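Local structure of sensor protein (Pseudomonas syringae pv. tomato, 2R8R) at residues T96-P99 with G100-H103; P165-E168 with L169-L173; A52-G56 with L57-P61; D134-R137 with G138-V142; E74-L77 with D78-L81. The protein is the N-terminal sensor region of KdpD, a membrane histidine kinase that probably uses ATP to phosphorylate a histidine in two-component signalling. One frame throughout, in Å; residues are numbered along the deposited sequence.

Interaction 1: residues T96-P99 with G100-H103; sequences TNAP and GSRH
With chi1 at -68°, Ser101 holds OG beside its own backbone N and anti to its carbonyl carbon, while Asn97, at chi1 -66°, carries its amide forward to the backbone of His103. Ser101 OG donates to Ala98 O at 2.6 Å, arriving in the carbonyl plane on a lone pair. The backbone N of Ser101 reaches the same oxygen only weakly, at 3.2 Å, so a side-chain and a main-chain donor from one residue converge on Ala98 O. The weak main-chain bond spans a type II beta turn from Ala98 to Ser101, with Pro99 and Gly100 at its corners, and the serine hydroxyl reinforces it; Gly100 has positive phi (90°), which favours glycine. Beyond the turn, Asn97 ND2 donates to His103 O at 3.2 Å, from well above the carbonyl plane, and Asn97 CB lies 3.5 Å from Ser101 OG. The loop runs between strand 87-90 and helix 106-115 of this P-loop NTPase-related domain. His103 turns its ring away from the turn, and ND1 bonds to Asp109 OD1 on that helix; Asp109 OD2 takes a weak bond from Asn97 ND2. Ala98 N is held by Glu74 OE2, and Ala98 and Pro99 rest on Leu72 of strand 70-74.

Interaction 2: residues P165-E168 with L169-L173; sequences PPRE and LLERL
Arg167 folds its guanidinium over toward Glu171, one helical turn on, where NH2 is the nitrogen that meets the carboxylate, 2.9 Å from Glu171 OE1 in a salt bridge and 3.2 Å from OE2. OE1 sits at the edge of the guanidinium, near its plane, and the two flat groups are turned 66° apart. Bends at chi2 (-133°) and chi3 (74°) bring the arginine back along the helix surface instead of letting it run straight outward. Glu171 OE1 also accepts from a water that donates to Glu168 O at 3.3 Å, tying the salt bridge to the main chain. A second water accepts from Arg172 NH1 at 3.1 Å, in the plane of that guanidinium, but lies implausibly close to Glu168 OE2, so that end of a bridge between the i, i+4 pair is doubtful. Beneath lies the first turn of an alpha helix with Pro165 at the N-cap. Leu169 N bonds to Pro165 O and Leu170 N to Pro166 O, both at 2.9 Å, while Arg172 N bonds to Glu168 O. On the inner side of helix 166-174, Pro166 packs on Leu197, Thr198 and Arg201 of helix 194-209, and Leu169 reaches Leu197 as well as Ala14 and Val17 in the loop between strand 7-12 and helix 19-32.

Interaction 3: residues A52-G56 with L57-P61; sequences ALLNG and LPQQP
This is a local contact where the chain leaves helix 48-54 and heads for strand 63-67, built on a type I beta turn from Leu54 to Leu57. Leu57 N donates to Leu54 O at 3.1 Å, approaching from above the carbonyl plane. That oxygen has a second, weak donor in Gln59 NE2, 2.7 Å away but with a poorly directed N-H. Gln59 also makes a weak bond from NE2 to Leu57 O, so its amide bridges two carbonyls of the turn. An extended chain beyond CG lays Gln59 across Leu54, with Gln59 CG 4.0 Å from Leu54 CD1. Asn55 ND2 and Gln59 NE2, both donors, approach to 3.5 Å, with their amide planes 18° apart. Leu57, with CG beside its backbone N (chi1 -66°), brings CG to 3.7 Å from Leu53 O and thereby lies back against the Leu53 carbonyl. Leu57 packs on Leu24 and His28 of helix 19-32, whose His28 NE2 bonds to Leu53 O; Leu54 and Gln59 touch Ala39 of strand 37-39, and backbone hydrogen bonds between Ala39 and both Pro58 and Gln60 hold the departing chain alongside that strand.

Interaction 4: residues D134-R137 with G138-V142; sequences DQVR and GITGV
Thr140 OG1 donates to Val136 O at 2.8 Å and, in an ST turn, accepts from Val142 N at 3.1 Å, so one hydroxyl joins the last turn of helix 133-140 to the chain that leaves it. Its torsion makes this possible: at chi1 65°, OG1 lies between the backbone N and the carbonyl carbon of Thr140. Val136 O takes two donors from Thr140, with a weak third bond from Ile139 N. Thr140 N reaches it at 2.8 Å with an N-H...O angle of 171°, nearly along the C=O axis, whereas the hydroxyl arrives from above the carbonyl plane. Earlier in the helix, Asp134 O is satisfied by Gly138 N, and Gln135 O receives a weak bond from Ile139 N. The amide of Gly141 is taken up by Arg137 O at 2.8 Å, with the donor again above the carbonyl plane. Gly141 is the first residue to leave helical angles, and its positive phi (69°) suits a glycine. Along the flank, Gln135 and Ile139 run alongside each other in the same direction, with Gln135 CG meeting Ile139 CD1. Ile139 continues outward onto Asn196, Ala199 and Met203 of helix 194-209, and Thr140 touches Asn196, so the helix end is packed against the C-terminal helix. Val136 faces instead the loop residues Gln127 and Val144. Just past the glycine, the Val142 carbonyl comes back to the helix, its O 3.6 Å from Arg137 CA in a C-H...O contact.

Interaction 5: residues E74-L77 with D78-L81; sequences EMDL and DALL
Asp76 OD1 accepts from Ala79 N at 3.3 Å, meeting the N-H well above the carboxylate plane, while OD2 lies against Ala79 CB, also 3.3 Å away. On another side, the side chains of selenomethionine Met75 and Leu80 are set roughly perpendicular; Met75 CG approaches Leu80 CD1 to 3.3 Å, tighter than usual for two carbons, and SE lies 3.6 Å from the same methyl. Leu77 and Leu81 run side by side, one helical turn apart, with Leu77 CG 4.1 Å from Leu81 CD1. The carboxylate is positioned by the torsions of Asp76: CG is anti to the backbone N (chi1 -169°), which swings the group over the start of the helix. A water donates to OD1 and accepts from Asp78 N at 2.9 Å, serving a second amide of the first turn. This is the N-cap of helix 77-83, with Asp76 also at the centre of an inverse gamma turn closed by a weak bond from Leu77 N to Met75 O. Main-chain bonds then begin the helix, Leu80 N to Asp76 O and Leu81 N to Leu77 O. Farther out, Met75 and Leu80 pack on Val90 and Val88 of strand 87-90, respectively, and Leu77 and Leu81 both touch Glu112 of helix 106-115. Just upstream, Glu74 OE1 forms a salt bridge with Arg106 NH2.

How the interactions relate
Interactions 1, 3 and 5 form a connected group. Interaction 5 touches interaction 1, centres 12 Å apart, through Glu74 with Ala98 and through Leu77 packed on His103; it touches interaction 3, centres 15 Å apart, through Gln60 lying on Ala79 and Leu80. Interactions 1 and 3 do not meet directly, their nearest atoms being about 12 Å apart. Interactions 2 and 4 lie elsewhere, centres 20 Å apart, and both helices pack on helix 194-209. Leu169 of interaction 2 packs on Ala14 and Val17 of a probable Walker A loop, consistent with ATP binding, and Leu54 of interaction 3 lies near it. The side chain of Arg172 lies about 5 Å from a bound sulfate, probably from the crystallisation liquor.

Interaction 1: residues T96-P99 with G100-H103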
loop_
_atom_site.group_PDB
_atom_site.type_symbol
_atom_site.label_atom_id
_atom_site.label_comp_id
_atom_site.label_asym_id
_atom_site.label_seq_id
_atom_site.Cartn_x
_atom_site.Cartn_y
_atom_site.Cartn_z
ATOM N N THR A 96 -6.964 -7.115 3.125
ATOM C CA THR A 96 -7.574 -8.244 3.823
ATOM C C THR A 96 -6.963 -9.503 3.227
ATOM O O THR A 96 -7.034 -9.700 2.020
ATOM C CB THR A 96 -9.117 -8.217 3.656
ATOM O OG1 THR A 96 -9.629 -7.090 4.376
ATOM C CG2 THR A 96 -9.791 -9.491 4.207
ATOM N N ASN A 97 -6.316 -10.316 4.064
ATOM C CA ASN A 97 -5.544 -11.464 3.602
ATOM C C ASN A 97 -6.403 -12.595 3.017
ATOM O O ASN A 97 -7.561 -12.721 3.326
ATOM C CB ASN A 97 -4.686 -12.046 4.742
ATOM C CG ASN A 97 -3.594 -11.104 5.216
ATOM O OD1 ASN A 97 -3.187 -10.197 4.502
ATOM N ND2 ASN A 97 -3.112 -11.327 6.431
ATOM N N ALA A 98 -5.761 -13.417 2.199
ATOM C CA ALA A 98 -6.322 -14.569 1.539
ATOM C C ALA A 98 -6.816 -15.529 2.582
ATOM O O ALA A 98 -6.162 -15.676 3.624
ATOM C CB ALA A 98 -5.211 -15.254 0.650
ATOM N N PRO A 99 -7.961 -16.206 2.317
ATOM C CA PRO A 99 -8.479 -17.178 3.287
ATOM C C PRO A 99 -7.435 -18.214 3.719
ATOM O O PRO A 99 -6.628 -18.652 2.911
ATOM C CB PRO A 99 -9.651 -17.852 2.520
ATOM C CG PRO A 99 -10.094 -16.813 1.524
ATOM C CD PRO A 99 -8.802 -16.154 1.096
ATOM N N GLY A 100 -7.461 -18.594 4.998
ATOM C CA GLY A 100 -6.485 -19.542 5.534
ATOM C C GLY A 100 -5.231 -18.886 6.098
ATOM O O GLY A 100 -4.315 -19.575 6.553
ATOM N N SER A 101 -5.180 -17.552 6.064
ATOM C CA SER A 101 -4.038 -16.818 6.566
ATOM C C SER A 101 -4.168 -16.769 8.069
ATOM O O SER A 101 -5.264 -16.722 8.602
ATOM C CB SER A 101 -4.019 -15.407 5.989
ATOM O OG SER A 101 -3.768 -15.440 4.602
ATOM N N ARG A 102 -3.038 -16.786 8.756
ATOM C CA ARG A 102 -3.009 -16.688 10.205
ATOM C C ARG A 102 -3.762 -15.480 10.728
ATOM O O ARG A 102 -4.450 -15.600 11.725
ATOM C CB ARG A 102 -1.573 -16.644 10.664
ATOM C CG ARG A 102 -1.368 -16.664 12.134
ATOM C CD ARG A 102 0.127 -16.480 12.399
ATOM N NE ARG A 102 0.396 -16.596 13.812
ATOM C CZ ARG A 102 0.661 -17.738 14.459
ATOM N NH1 ARG A 102 0.901 -17.702 15.757
ATOM N NH2 ARG A 102 0.678 -18.909 13.828
ATOM N N HIS A 103 -3.616 -14.332 10.068
ATOM C CA HIS A 103 -4.309 -13.112 10.420
ATOM C C HIS A 103 -5.345 -12.737 9.360
ATOM O O HIS A 103 -5.203 -13.042 8.165
ATOM C CB HIS A 103 -3.332 -11.957 10.510
ATOM C CG HIS A 103 -2.184 -12.204 11.435
ATOM N ND1 HIS A 103 -0.875 -12.003 11.062
ATOM C CD2 HIS A 103 -2.150 -12.700 12.690
ATOM C CE1 HIS A 103 -0.093 -12.300 12.077
ATOM N NE2 HIS A 103 -0.842 -12.751 13.066
#

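Interaction 2: residues P165-E168 with L169-L173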
loop_
_atom_site.group_PDB
_atom_site.type_symbol
_atom_site.label_atom_id
_atom_site.label_comp_id
_atom_site.label_asym_id
_atom_site.label_seq_id
_atom_site.Cartn_x
_atom_site.Cartn_y
_atom_site.Cartn_z
ATOM N N PRO A 165 -1.200 16.111 -8.525
ATOM C CA PRO A 165 -2.456 16.780 -8.981
ATOM C C PRO A 165 -3.496 15.859 -9.649
ATOM O O PRO A 165 -3.144 14.998 -10.494
ATOM C CB PRO A 165 -1.947 17.791 -10.008
ATOM C CG PRO A 165 -0.480 18.026 -9.602
ATOM C CD PRO A 165 -0.008 16.694 -9.171
ATOM N N PRO A 166 -4.768 16.001 -9.263
ATOM C CA PRO A 166 -5.842 15.210 -9.885
ATOM C C PRO A 166 -5.852 15.205 -11.420
ATOM O O PRO A 166 -5.996 14.160 -12.023
ATOM C CB PRO A 166 -7.112 15.852 -9.304
ATOM C CG PRO A 166 -6.631 16.346 -7.940
ATOM C CD PRO A 166 -5.294 16.870 -8.183
ATOM N N ARG A 167 -5.670 16.350 -12.035
ATOM C CA ARG A 167 -5.654 16.448 -13.490
ATOM C C ARG A 167 -4.589 15.544 -14.111
ATOM O O ARG A 167 -4.809 14.850 -15.123
ATOM C CB ARG A 167 -5.425 17.901 -13.909
ATOM C CG ARG A 167 -5.892 18.216 -15.304
ATOM C CD ARG A 167 -4.843 19.005 -16.140
ATOM N NE ARG A 167 -3.761 18.086 -16.529
ATOM C CZ ARG A 167 -2.476 18.194 -16.177
ATOM N NH1 ARG A 167 -2.055 19.211 -15.464
ATOM N NH2 ARG A 167 -1.596 17.271 -16.555
ATOM N N GLU A 168 -3.434 15.548 -13.479
ATOM C CA GLU A 168 -2.344 14.707 -13.893
ATOM C C GLU A 168 -2.630 13.230 -13.656
ATOM O O GLU A 168 -2.297 12.399 -14.483
ATOM C CB GLU A 168 -1.084 15.141 -13.147
ATOM C CG GLU A 168 0.121 14.552 -13.743
ATOM C CD GLU A 168 1.406 14.989 -13.067
ATOM O OE1 GLU A 168 1.486 16.128 -12.529
ATOM O OE2 GLU A 168 2.338 14.162 -13.114
ATOM N N LEU A 169 -3.237 12.895 -12.525
ATOM C CA LEU A 169 -3.679 11.504 -12.275
ATOM C C LEU A 169 -4.698 10.992 -13.333
ATOM O O LEU A 169 -4.601 9.860 -13.788
ATOM C CB LEU A 169 -4.255 11.364 -10.855
ATOM C CG LEU A 169 -4.547 9.951 -10.331
ATOM C CD1 LEU A 169 -3.383 8.999 -10.517
ATOM C CD2 LEU A 169 -4.980 10.030 -8.845
ATOM N N LEU A 170 -5.645 11.840 -13.728
ATOM C CA LEU A 170 -6.575 11.543 -14.841
ATOM C C LEU A 170 -5.839 11.291 -16.178
ATOM O O LEU A 170 -6.200 10.384 -16.911
ATOM C CB LEU A 170 -7.594 12.655 -14.992
ATOM C CG LEU A 170 -8.608 12.757 -13.846
ATOM C CD1 LEU A 170 -9.435 14.019 -13.932
ATOM C CD2 LEU A 170 -9.522 11.485 -13.837
ATOM N N GLU A 171 -4.764 12.037 -16.456
ATOM C CA GLU A 171 -3.972 11.766 -17.654
ATOM C C GLU A 171 -3.305 10.422 -17.580
ATOM O O GLU A 171 -3.192 9.747 -18.583
ATOM C CB GLU A 171 -2.852 12.781 -17.839
ATOM C CG GLU A 171 -3.172 13.979 -18.592
ATOM C CD GLU A 171 -2.001 14.933 -18.624
ATOM O OE1 GLU A 171 -1.006 14.714 -17.855
ATOM O OE2 GLU A 171 -2.067 15.919 -19.397
ATOM N N ARG A 172 -2.755 10.099 -16.409
ATOM C CA ARG A 172 -2.137 8.777 -16.162
ATOM C C ARG A 172 -3.095 7.602 -16.360
ATOM O O ARG A 172 -2.733 6.583 -16.940
ATOM C CB ARG A 172 -1.563 8.701 -14.758
ATOM C CG ARG A 172 -0.402 9.606 -14.546
ATOM C CD ARG A 172 0.249 9.374 -13.199
ATOM N NE ARG A 172 1.076 8.176 -13.229
ATOM C CZ ARG A 172 2.281 8.112 -13.796
ATOM N NH1 ARG A 172 2.797 9.172 -14.413
ATOM N NH2 ARG A 172 2.971 6.977 -13.781
ATOM N N LEU A 173 -4.302 7.746 -15.845
ATOM C CA LEU A 173 -5.365 6.772 -16.038
ATOM C C LEU A 173 -5.683 6.611 -17.557
ATOM O O LEU A 173 -5.655 5.513 -18.103
ATOM C CB LEU A 173 -6.581 7.218 -15.205
ATOM C CG LEU A 173 -7.881 6.403 -15.223
ATOM C CD1 LEU A 173 -7.671 5.008 -14.658
ATOM C CD2 LEU A 173 -8.964 7.167 -14.490
HETATM O O HOH W 1 2.069 12.176 -14.509
HETATM O O HOH W 2 0.141 12.480 -16.665
#

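Interaction 3: residues A52-G56 with L57-P61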
loop_
_atom_site.group_PDB
_atom_site.type_symbol
_atom_site.label_atom_id
_atom_site.label_comp_id
_atom_site.label_asym_id
_atom_site.label_seq_id
_atom_site.Cartn_x
_atom_site.Cartn_y
_atom_site.Cartn_z
ATOM N N ALA A 52 11.592 -2.380 -12.609
ATOM C CA ALA A 52 13.081 -2.292 -12.597
ATOM C C ALA A 52 13.660 -1.948 -11.208
ATOM O O ALA A 52 14.741 -2.413 -10.859
ATOM C CB ALA A 52 13.601 -1.321 -13.662
ATOM N N LEU A 53 12.966 -1.136 -10.412
ATOM C CA LEU A 53 13.406 -0.926 -9.027
ATOM C C LEU A 53 13.260 -2.207 -8.179
ATOM O O LEU A 53 14.145 -2.574 -7.412
ATOM C CB LEU A 53 12.657 0.244 -8.381
ATOM C CG LEU A 53 13.077 1.633 -8.876
ATOM C CD1 LEU A 53 12.298 2.717 -8.102
ATOM C CD2 LEU A 53 14.599 1.806 -8.757
ATOM N N LEU A 54 12.147 -2.899 -8.338
ATOM C CA LEU A 54 11.922 -4.106 -7.589
ATOM C C LEU A 54 12.965 -5.192 -7.890
ATOM O O LEU A 54 13.381 -5.923 -6.995
ATOM C CB LEU A 54 10.509 -4.619 -7.824
ATOM C CG LEU A 54 10.075 -5.867 -7.072
ATOM C CD1 LEU A 54 10.243 -5.667 -5.554
ATOM C CD2 LEU A 54 8.631 -6.225 -7.482
ATOM N N ASN A 55 13.381 -5.297 -9.135
ATOM C CA ASN A 55 14.335 -6.324 -9.529
ATOM C C ASN A 55 15.747 -6.080 -9.018
ATOM O O ASN A 55 16.561 -6.989 -9.057
ATOM C CB ASN A 55 14.325 -6.532 -11.063
ATOM C CG ASN A 55 13.074 -7.326 -11.540
ATOM O OD1 ASN A 55 12.656 -7.179 -12.707
ATOM N ND2 ASN A 55 12.474 -8.170 -10.639
ATOM N N GLY A 56 16.031 -4.887 -8.511
ATOM C CA GLY A 56 17.271 -4.637 -7.783
ATOM C C GLY A 56 17.260 -4.905 -6.275
ATOM O O GLY A 56 18.252 -4.639 -5.593
ATOM N N LEU A 57 16.137 -5.392 -5.746
ATOM C CA LEU A 57 15.968 -5.613 -4.331
ATOM C C LEU A 57 15.757 -7.101 -4.071
ATOM O O LEU A 57 15.124 -7.785 -4.886
ATOM C CB LEU A 57 14.745 -4.837 -3.810
ATOM C CG LEU A 57 14.801 -3.310 -3.838
ATOM C CD1 LEU A 57 13.402 -2.706 -3.643
ATOM C CD2 LEU A 57 15.786 -2.783 -2.814
ATOM N N PRO A 58 16.284 -7.620 -2.943
ATOM C CA PRO A 58 15.940 -8.980 -2.589
ATOM C C PRO A 58 14.421 -9.123 -2.434
ATOM O O PRO A 58 13.738 -8.186 -1.965
ATOM C CB PRO A 58 16.647 -9.174 -1.247
ATOM C CG PRO A 58 17.772 -8.172 -1.286
ATOM C CD PRO A 58 17.178 -7.007 -1.941
ATOM N N GLN A 59 13.911 -10.299 -2.812
ATOM C CA GLN A 59 12.473 -10.545 -2.843
ATOM C C GLN A 59 12.128 -11.860 -2.184
ATOM O O GLN A 59 12.801 -12.871 -2.423
ATOM C CB GLN A 59 12.005 -10.543 -4.276
ATOM C CG GLN A 59 12.074 -9.161 -4.933
ATOM C CD GLN A 59 11.940 -9.269 -6.421
ATOM O OE1 GLN A 59 11.073 -9.966 -6.906
ATOM N NE2 GLN A 59 12.787 -8.583 -7.151
ATOM N N GLN A 60 11.081 -11.844 -1.345
ATOM C CA GLN A 60 10.618 -13.060 -0.681
ATOM C C GLN A 60 9.477 -13.682 -1.474
ATOM O O GLN A 60 8.435 -13.083 -1.583
ATOM C CB GLN A 60 10.168 -12.722 0.724
ATOM C CG GLN A 60 9.734 -13.905 1.571
ATOM C CD GLN A 60 10.893 -14.782 1.998
ATOM O OE1 GLN A 60 11.851 -14.312 2.631
ATOM N NE2 GLN A 60 10.817 -16.090 1.644
ATOM N N PRO A 61 9.660 -14.886 -2.047
ATOM C CA PRO A 61 8.525 -15.437 -2.796
ATOM C C PRO A 61 7.164 -15.376 -2.059
ATOM O O PRO A 61 7.062 -15.653 -0.874
ATOM C CB PRO A 61 8.954 -16.879 -3.076
ATOM C CG PRO A 61 10.416 -16.778 -3.207
ATOM C CD PRO A 61 10.829 -15.764 -2.124
HETATM O O HOH W 3 15.551 -9.335 -6.710
#

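Interaction 4: residues D134-R137 with G138-V142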
loop_
_atom_site.group_PDB
_atom_site.type_symbol
_atom_site.label_atom_id
_atom_site.label_comp_id
_atom_site.label_asym_id
_atom_site.label_seq_id
_atom_site.Cartn_x
_atom_site.Cartn_y
_atom_site.Cartn_z
ATOM N N ASP A 134 -17.489 6.415 5.230
ATOM C CA ASP A 134 -18.747 7.074 4.870
ATOM C C ASP A 134 -18.555 8.358 4.056
ATOM O O ASP A 134 -19.280 8.596 3.109
ATOM C CB ASP A 134 -19.568 7.371 6.127
ATOM C CG ASP A 134 -20.010 6.093 6.861
ATOM O OD1 ASP A 134 -19.729 4.982 6.342
ATOM O OD2 ASP A 134 -20.639 6.188 7.952
ATOM N N GLN A 135 -17.589 9.190 4.418
ATOM C CA GLN A 135 -17.249 10.349 3.589
ATOM C C GLN A 135 -16.857 9.898 2.180
ATOM O O GLN A 135 -17.391 10.412 1.204
ATOM C CB GLN A 135 -16.146 11.180 4.246
ATOM C CG GLN A 135 -15.962 12.575 3.643
ATOM C CD GLN A 135 -14.855 13.364 4.344
ATOM O OE1 GLN A 135 -14.284 12.897 5.330
ATOM N NE2 GLN A 135 -14.553 14.558 3.838
ATOM N N VAL A 136 -15.963 8.916 2.069
ATOM C CA VAL A 136 -15.567 8.396 0.754
ATOM C C VAL A 136 -16.745 7.814 -0.053
ATOM O O VAL A 136 -16.878 8.103 -1.247
ATOM C CB VAL A 136 -14.410 7.360 0.849
ATOM C CG1 VAL A 136 -14.065 6.756 -0.555
ATOM C CG2 VAL A 136 -13.182 7.993 1.468
ATOM N N ARG A 137 -17.591 7.011 0.589
ATOM C CA ARG A 137 -18.762 6.424 -0.075
ATOM C C ARG A 137 -19.761 7.513 -0.517
ATOM O O ARG A 137 -20.330 7.422 -1.594
ATOM C CB ARG A 137 -19.443 5.406 0.850
ATOM C CG ARG A 137 -20.643 4.631 0.248
ATOM C CD ARG A 137 -21.054 3.468 1.199
ATOM N NE ARG A 137 -22.392 2.935 0.958
ATOM C CZ ARG A 137 -23.028 2.081 1.771
ATOM N NH1 ARG A 137 -22.460 1.652 2.898
ATOM N NH2 ARG A 137 -24.247 1.652 1.462
ATOM N N GLY A 138 -19.933 8.534 0.322
ATOM C CA GLY A 138 -20.800 9.661 0.033
ATOM C C GLY A 138 -20.335 10.482 -1.153
ATOM O O GLY A 138 -21.136 11.064 -1.861
ATOM N N ILE A 139 -19.028 10.523 -1.367
ATOM C CA ILE A 139 -18.442 11.313 -2.425
ATOM C C ILE A 139 -18.424 10.479 -3.697
ATOM O O ILE A 139 -18.965 10.898 -4.700
ATOM C CB ILE A 139 -17.019 11.787 -2.012
ATOM C CG1 ILE A 139 -17.138 13.018 -1.117
ATOM C CG2 ILE A 139 -16.110 12.105 -3.233
ATOM C CD1 ILE A 139 -15.817 13.342 -0.424
ATOM N N THR A 140 -17.840 9.286 -3.635
ATOM C CA THR A 140 -17.583 8.485 -4.832
ATOM C C THR A 140 -18.722 7.555 -5.246
ATOM O O THR A 140 -18.740 7.087 -6.387
ATOM C CB THR A 140 -16.307 7.601 -4.665
ATOM O OG1 THR A 140 -16.535 6.640 -3.635
ATOM C CG2 THR A 140 -15.071 8.434 -4.324
ATOM N N GLY A 141 -19.645 7.269 -4.329
ATOM C CA GLY A 141 -20.657 6.228 -4.514
ATOM C C GLY A 141 -20.111 4.796 -4.520
ATOM O O GLY A 141 -20.873 3.843 -4.728
ATOM N N VAL A 142 -18.799 4.631 -4.289
ATOM C CA VAL A 142 -18.177 3.302 -4.231
ATOM C C VAL A 142 -17.906 2.933 -2.763
ATOM O O VAL A 142 -17.365 3.739 -1.986
ATOM C CB VAL A 142 -16.861 3.190 -5.093
ATOM C CG1 VAL A 142 -16.343 1.730 -5.139
ATOM C CG2 VAL A 142 -17.075 3.695 -6.511
#

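Interaction 5: residues E74-L77 with D78-L81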
loop_
_atom_site.group_PDB
_atom_site.type_symbol
_atom_site.label_atom_id
_atom_site.label_comp_id
_atom_site.label_asym_id
_atom_site.label_seq_id
_atom_site.Cartn_x
_atom_site.Cartn_y
_atom_site.Cartn_z
ATOM N N GLU A 74 -0.115 -14.100 -1.111
ATOM C CA GLU A 74 0.149 -13.386 0.121
ATOM C C GLU A 74 1.635 -13.370 0.385
ATOM O O GLU A 74 2.368 -14.260 -0.035
ATOM C CB GLU A 74 -0.476 -14.087 1.345
ATOM C CG GLU A 74 -1.876 -13.732 1.744
ATOM C CD GLU A 74 -2.245 -12.312 1.531
ATOM O OE1 GLU A 74 -1.414 -11.435 1.839
ATOM O OE2 GLU A 74 -3.385 -12.077 1.089
HETATM N N MSE A 75 2.038 -12.352 1.131
HETATM C CA MSE A 75 3.312 -12.287 1.757
HETATM C C MSE A 75 3.553 -13.554 2.604
HETATM O O MSE A 75 2.645 -14.045 3.336
HETATM C CB MSE A 75 3.328 -11.066 2.636
HETATM C CG MSE A 75 4.581 -10.826 3.324
HETATM SE SE MSE A 75 4.401 -9.350 4.571
HETATM C CE MSE A 75 3.055 -10.027 5.692
ATOM N N ASP A 76 4.765 -14.087 2.463
ATOM C CA ASP A 76 5.182 -15.227 3.233
ATOM C C ASP A 76 5.732 -14.766 4.575
ATOM O O ASP A 76 6.923 -14.708 4.791
ATOM C CB ASP A 76 6.200 -16.037 2.456
ATOM C CG ASP A 76 6.474 -17.371 3.079
ATOM O OD1 ASP A 76 5.962 -17.668 4.175
ATOM O OD2 ASP A 76 7.191 -18.148 2.444
ATOM N N LEU A 77 4.817 -14.474 5.485
ATOM C CA LEU A 77 5.118 -13.929 6.794
ATOM C C LEU A 77 6.085 -14.823 7.595
ATOM O O LEU A 77 7.052 -14.339 8.201
ATOM C CB LEU A 77 3.799 -13.759 7.556
ATOM C CG LEU A 77 3.814 -13.160 8.973
ATOM C CD1 LEU A 77 4.466 -11.755 8.987
ATOM C CD2 LEU A 77 2.355 -13.136 9.547
ATOM N N ASP A 78 5.790 -16.117 7.594
ATOM C CA ASP A 78 6.582 -17.120 8.274
ATOM C C ASP A 78 8.014 -17.127 7.781
ATOM O O ASP A 78 8.896 -17.172 8.559
ATOM C CB ASP A 78 5.995 -18.523 8.048
ATOM C CG ASP A 78 4.743 -18.777 8.854
ATOM O OD1 ASP A 78 4.108 -17.786 9.260
ATOM O OD2 ASP A 78 4.388 -19.969 9.084
ATOM N N ALA A 79 8.238 -17.075 6.480
ATOM C CA ALA A 79 9.597 -17.017 5.963
ATOM C C ALA A 79 10.289 -15.706 6.334
ATOM O O ALA A 79 11.497 -15.712 6.592
ATOM C CB ALA A 79 9.619 -17.240 4.450
ATOM N N LEU A 80 9.544 -14.590 6.356
ATOM C CA LEU A 80 10.130 -13.293 6.683
ATOM C C LEU A 80 10.570 -13.260 8.144
ATOM O O LEU A 80 11.600 -12.681 8.474
ATOM C CB LEU A 80 9.154 -12.125 6.373
ATOM C CG LEU A 80 8.831 -11.858 4.886
ATOM C CD1 LEU A 80 7.582 -10.997 4.733
ATOM C CD2 LEU A 80 10.019 -11.319 4.102
ATOM N N LEU A 81 9.794 -13.874 9.023
ATOM C CA LEU A 81 10.108 -13.875 10.447
ATOM C C LEU A 81 11.327 -14.737 10.683
ATOM O O LEU A 81 12.162 -14.415 11.527
ATOM C CB LEU A 81 8.935 -14.366 11.295
ATOM C CG LEU A 81 7.762 -13.399 11.427
ATOM C CD1 LEU A 81 6.495 -14.139 11.884
ATOM C CD2 LEU A 81 8.080 -12.225 12.378
HETATM O O HOH W 4 3.704 -17.378 5.991
#